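Local coordinates for protein carbohydrate kinase, pfkB family (Enterococcus faecalis, PDB 3KTN) that probably phosphorylates a sugar acid such as 2-keto-3-deoxygluconate, as a magnesium-binding member of the pfkB (ribokinase-like) carbohydrate kinase family, at residues A299-H311 / L319-H331. Numbering follows the deposited sequence.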
loop_
_atom_site.group_PDB
_atom_site.type_symbol
_atom_site.label_atom_id
_atom_site.label_comp_id
_atom_site.label_asym_id
_atom_site.label_seq_id
_atom_site.Cartn_x
_atom_site.Cartn_y
_atom_site.Cartn_z
ATOM N N ALA A 299 34.703 -20.099 10.284
ATOM C CA ALA A 299 33.904 -20.021 9.072
ATOM C C ALA A 299 32.521 -20.645 9.234
ATOM O O ALA A 299 31.519 -20.057 8.816
ATOM C CB ALA A 299 34.636 -20.692 7.923
ATOM N N VAL A 300 32.464 -21.830 9.838
ATOM C CA VAL A 300 31.192 -22.518 10.020
ATOM C C VAL A 300 30.306 -21.795 11.038
ATOM O O VAL A 300 29.084 -21.789 10.908
ATOM C CB VAL A 300 31.404 -24.000 10.447
ATOM C CG1 VAL A 300 31.845 -24.079 11.899
ATOM C CG2 VAL A 300 30.127 -24.784 10.242
ATOM N N THR A 301 30.919 -21.182 12.045
ATOM C CA THR A 301 30.160 -20.444 13.051
ATOM C C THR A 301 29.562 -19.185 12.417
ATOM O O THR A 301 28.381 -18.884 12.584
ATOM C CB THR A 301 31.053 -20.009 14.230
ATOM O OG1 THR A 301 31.422 -21.158 14.999
ATOM C CG2 THR A 301 30.314 -19.026 15.122
ATOM N N PHE A 302 30.398 -18.458 11.686
ATOM C CA PHE A 302 29.988 -17.238 11.019
ATOM C C PHE A 302 28.872 -17.526 10.006
ATOM O O PHE A 302 27.856 -16.832 9.977
ATOM C CB PHE A 302 31.190 -16.632 10.304
ATOM C CG PHE A 302 30.892 -15.356 9.580
ATOM C CD1 PHE A 302 31.039 -14.128 10.215
ATOM C CD2 PHE A 302 30.477 -15.380 8.256
ATOM C CE1 PHE A 302 30.776 -12.938 9.539
ATOM C CE2 PHE A 302 30.211 -14.194 7.570
ATOM C CZ PHE A 302 30.364 -12.972 8.217
ATOM N N ALA A 303 29.069 -18.558 9.189
ATOM C CA ALA A 303 28.107 -18.938 8.162
ATOM C C ALA A 303 26.754 -19.412 8.703
ATOM O O ALA A 303 25.711 -19.115 8.115
ATOM C CB ALA A 303 28.713 -20.010 7.264
ATOM N N THR A 304 26.769 -20.149 9.809
ATOM C CA THR A 304 25.535 -20.647 10.403
ATOM C C THR A 304 24.700 -19.480 10.939
ATOM O O THR A 304 23.482 -19.443 10.748
ATOM C CB THR A 304 25.825 -21.660 11.542
ATOM O OG1 THR A 304 26.692 -22.691 11.052
ATOM C CG2 THR A 304 24.533 -22.310 12.029
ATOM N N VAL A 305 25.355 -18.524 11.595
ATOM C CA VAL A 305 24.654 -17.356 12.113
ATOM C C VAL A 305 24.064 -16.574 10.932
ATOM O O VAL A 305 22.936 -16.091 10.994
ATOM C CB VAL A 305 25.604 -16.442 12.916
ATOM C CG1 VAL A 305 24.906 -15.130 13.271
ATOM C CG2 VAL A 305 26.045 -17.155 14.187
ATOM N N ASN A 306 24.828 -16.461 9.851
ATOM C CA ASN A 306 24.353 -15.752 8.673
ATOM C C ASN A 306 23.117 -16.463 8.129
ATOM O O ASN A 306 22.158 -15.822 7.701
ATOM C CB ASN A 306 25.439 -15.704 7.595
ATOM C CG ASN A 306 25.181 -14.616 6.566
ATOM O OD1 ASN A 306 24.841 -13.491 6.926
ATOM N ND2 ASN A 306 25.349 -14.940 5.289
ATOM N N GLY A 307 23.149 -17.792 8.155
ATOM C CA GLY A 307 22.027 -18.582 7.679
ATOM C C GLY A 307 20.776 -18.357 8.509
ATOM O O GLY A 307 19.670 -18.288 7.967
ATOM N N VAL A 308 20.944 -18.251 9.824
ATOM C CA VAL A 308 19.818 -18.012 10.725
ATOM C C VAL A 308 19.248 -16.619 10.449
ATOM O O VAL A 308 18.029 -16.428 10.438
ATOM C CB VAL A 308 20.256 -18.089 12.210
ATOM C CG1 VAL A 308 19.086 -17.718 13.134
ATOM C CG2 VAL A 308 20.746 -19.499 12.530
ATOM N N LEU A 309 20.143 -15.656 10.228
ATOM C CA LEU A 309 19.748 -14.281 9.940
ATOM C C LEU A 309 18.923 -14.182 8.661
ATOM O O LEU A 309 17.967 -13.419 8.601
ATOM C CB LEU A 309 20.983 -13.386 9.808
ATOM C CG LEU A 309 21.684 -12.970 11.103
ATOM C CD1 LEU A 309 23.019 -12.333 10.765
ATOM C CD2 LEU A 309 20.802 -11.995 11.883
ATOM N N ALA A 310 19.292 -14.959 7.646
ATOM C CA ALA A 310 18.579 -14.939 6.375
ATOM C C ALA A 310 17.121 -15.349 6.543
ATOM O O ALA A 310 16.259 -14.905 5.778
ATOM C CB ALA A 310 19.261 -15.854 5.365
ATOM N N HIS A 311 16.848 -16.195 7.535
ATOM C CA HIS A 311 15.477 -16.640 7.792
ATOM C C HIS A 311 14.618 -15.532 8.408
ATOM O O HIS A 311 13.394 -15.624 8.407
ATOM C CB HIS A 311 15.456 -17.856 8.730
ATOM C CG HIS A 311 15.943 -19.125 8.099
ATOM N ND1 HIS A 311 17.264 -19.332 7.755
ATOM C CD2 HIS A 311 15.289 -20.264 7.765
ATOM C CE1 HIS A 311 17.400 -20.539 7.240
ATOM N NE2 HIS A 311 16.216 -21.128 7.235
ATOM N N LEU A 319 20.645 -9.894 2.899
ATOM C CA LEU A 319 21.229 -8.560 2.998
ATOM C C LEU A 319 21.868 -8.350 4.370
ATOM O O LEU A 319 21.352 -7.591 5.201
ATOM C CB LEU A 319 20.141 -7.508 2.755
ATOM C CG LEU A 319 19.448 -7.566 1.384
ATOM C CD1 LEU A 319 18.156 -6.781 1.423
ATOM C CD2 LEU A 319 20.365 -7.015 0.309
ATOM N N THR A 320 22.990 -9.029 4.600
ATOM C CA THR A 320 23.711 -8.936 5.864
ATOM C C THR A 320 25.132 -8.420 5.660
ATOM O O THR A 320 25.670 -8.474 4.557
ATOM C CB THR A 320 23.787 -10.316 6.577
ATOM O OG1 THR A 320 24.377 -11.284 5.697
ATOM C CG2 THR A 320 22.396 -10.784 6.975
ATOM N N THR A 321 25.726 -7.899 6.729
ATOM C CA THR A 321 27.089 -7.390 6.668
ATOM C C THR A 321 27.929 -8.145 7.695
ATOM O O THR A 321 27.387 -8.764 8.614
ATOM C CB THR A 321 27.147 -5.889 6.999
ATOM O OG1 THR A 321 26.762 -5.690 8.365
ATOM C CG2 THR A 321 26.210 -5.105 6.091
ATOM N N VAL A 322 29.247 -8.095 7.535
ATOM C CA VAL A 322 30.155 -8.776 8.455
ATOM C C VAL A 322 29.967 -8.268 9.878
ATOM O O VAL A 322 29.934 -9.054 10.824
ATOM C CB VAL A 322 31.635 -8.587 8.030
ATOM C CG1 VAL A 322 32.565 -9.279 9.032
ATOM C CG2 VAL A 322 31.851 -9.171 6.648
ATOM N N LYS A 323 29.822 -6.956 10.030
ATOM C CA LYS A 323 29.632 -6.369 11.353
ATOM C C LYS A 323 28.340 -6.833 12.016
ATOM O O LYS A 323 28.302 -7.078 13.225
ATOM C CB LYS A 323 29.650 -4.841 11.264
ATOM C CG LYS A 323 31.025 -4.283 10.913
ATOM C CD LYS A 323 31.061 -2.766 10.993
ATOM C CE LYS A 323 32.472 -2.237 10.758
ATOM N NZ LYS A 323 32.518 -0.749 10.834
ATOM N N GLN A 324 27.281 -6.955 11.222
ATOM C CA GLN A 324 25.990 -7.389 11.741
ATOM C C GLN A 324 26.074 -8.814 12.276
ATOM O O GLN A 324 25.601 -9.106 13.374
ATOM C CB GLN A 324 24.928 -7.290 10.641
ATOM C CG GLN A 324 23.583 -7.917 10.984
ATOM C CD GLN A 324 22.595 -7.832 9.825
ATOM O OE1 GLN A 324 22.950 -8.091 8.671
ATOM N NE2 GLN A 324 21.351 -7.477 10.129
ATOM N N VAL A 325 26.680 -9.702 11.494
ATOM C CA VAL A 325 26.834 -11.099 11.895
ATOM C C VAL A 325 27.672 -11.183 13.170
ATOM O O VAL A 325 27.314 -11.890 14.113
ATOM C CB VAL A 325 27.527 -11.928 10.784
ATOM C CG1 VAL A 325 27.668 -13.375 11.225
ATOM C CG2 VAL A 325 26.731 -11.834 9.486
ATOM N N ASN A 326 28.790 -10.461 13.191
ATOM C CA ASN A 326 29.680 -10.450 14.349
ATOM C C ASN A 326 28.985 -9.860 15.570
ATOM O O ASN A 326 29.257 -10.266 16.695
ATOM C CB ASN A 326 30.953 -9.653 14.037
ATOM C CG ASN A 326 31.915 -10.416 13.140
ATOM O OD1 ASN A 326 32.811 -9.830 12.532
ATOM N ND2 ASN A 326 31.741 -11.730 13.066
ATOM N N HIS A 327 28.093 -8.897 15.354
ATOM C CA HIS A 327 27.376 -8.295 16.473
ATOM C C HIS A 327 26.451 -9.337 17.094
ATOM O O HIS A 327 26.293 -9.400 18.311
ATOM C CB HIS A 327 26.578 -7.075 16.010
ATOM C CG HIS A 327 25.726 -6.467 17.083
ATOM N ND1 HIS A 327 24.507 -6.998 17.454
ATOM C CD2 HIS A 327 25.934 -5.400 17.888
ATOM C CE1 HIS A 327 24.002 -6.283 18.444
ATOM N NE2 HIS A 327 24.850 -5.307 18.727
ATOM N N VAL A 328 25.844 -10.173 16.262
ATOM C CA VAL A 328 24.962 -11.208 16.787
ATOM C C VAL A 328 25.787 -12.204 17.610
ATOM O O VAL A 328 25.364 -12.636 18.681
ATOM C CB VAL A 328 24.231 -11.950 15.648
ATOM C CG1 VAL A 328 23.431 -13.113 16.209
ATOM C CG2 VAL A 328 23.310 -10.987 14.919
ATOM N N LEU A 329 26.971 -12.553 17.116
ATOM C CA LEU A 329 27.844 -13.491 17.826
ATOM C C LEU A 329 28.393 -12.900 19.122
ATOM O O LEU A 329 28.359 -13.537 20.172
ATOM C CB LEU A 329 29.019 -13.908 16.933
ATOM C CG LEU A 329 28.741 -14.948 15.848
ATOM C CD1 LEU A 329 29.942 -15.069 14.926
ATOM C CD2 LEU A 329 28.427 -16.287 16.501
ATOM N N GLU A 330 28.888 -11.671 19.039
ATOM C CA GLU A 330 29.471 -10.993 20.187
ATOM C C GLU A 330 28.485 -10.398 21.182
ATOM O O GLU A 330 28.797 -10.286 22.367
ATOM C CB GLU A 330 30.417 -9.896 19.704
ATOM C CG GLU A 330 31.677 -10.414 19.036
ATOM C CD GLU A 330 32.370 -9.353 18.206
ATOM O OE1 GLU A 330 32.443 -8.194 18.669
ATOM O OE2 GLU A 330 32.842 -9.678 17.095
ATOM N N HIS A 331 27.305 -10.009 20.712
ATOM C CA HIS A 331 26.306 -9.403 21.593
ATOM C C HIS A 331 24.925 -10.006 21.363
ATOM O O HIS A 331 24.039 -9.369 20.792
ATOM C CB HIS A 331 26.269 -7.894 21.354
ATOM C CG HIS A 331 27.607 -7.238 21.485
ATOM N ND1 HIS A 331 28.246 -7.086 22.697
ATOM C CD2 HIS A 331 28.448 -6.736 20.550
ATOM C CE1 HIS A 331 29.424 -6.520 22.502
ATOM N NE2 HIS A 331 29.571 -6.298 21.209
#
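The only hydrogen bond between the two segments joins loop residue Thr320 to Asn306, beside a mainly apolar helix packing. Thr320 OG1 donates to Asn306 OD1 over 2.6 Å, in the carbonyl plane and on a lone pair. At chi1 56° OG1 reaches this amide while Thr320 CG2 lies 4.1 Å from Leu309 CB. Asn306 ND2 donates to Ala281 O, on helix 278-291. Thr320 precedes the N-cap residue Thr321. A capping box starts helix 322-330: Gln324 N bonds to Thr321 OG1 at 3.2 Å, and a weak bond runs back from Thr321 N to Gln324 OE1.

The contact packs helix 296-310 of the ribokinase-like fold against the next helix, 322-330, and includes no magnesium-site residue. Their short segments cross at 100°, axes 9.6 Å apart. Val325 is the knob, set among Phe302, Val305, Asn306 and Leu309. Its CG1, anti to the backbone N, lies over one face of the Phe302 ring, 3.9 Å from the centroid, in a CH-pi contact. Asn326 ND2 meets the ring edge in plane, 3.8 Å from Phe302 CD1. Trp294 also packs edge-to-face with Phe302. Farther along, Val305 CG2 presses on Leu329 CD2 at a tight 3.4 Å, and Leu309 CD2 touches Val328 CG2. Leu309 also packs on Ile98 of the second subunit. Most touching surface is thus apolar, from Phe302, valines and leucines, while Thr320 and Ala281 hold the buried Asn306 amide's rotation from both ends, linking three parts of the chain.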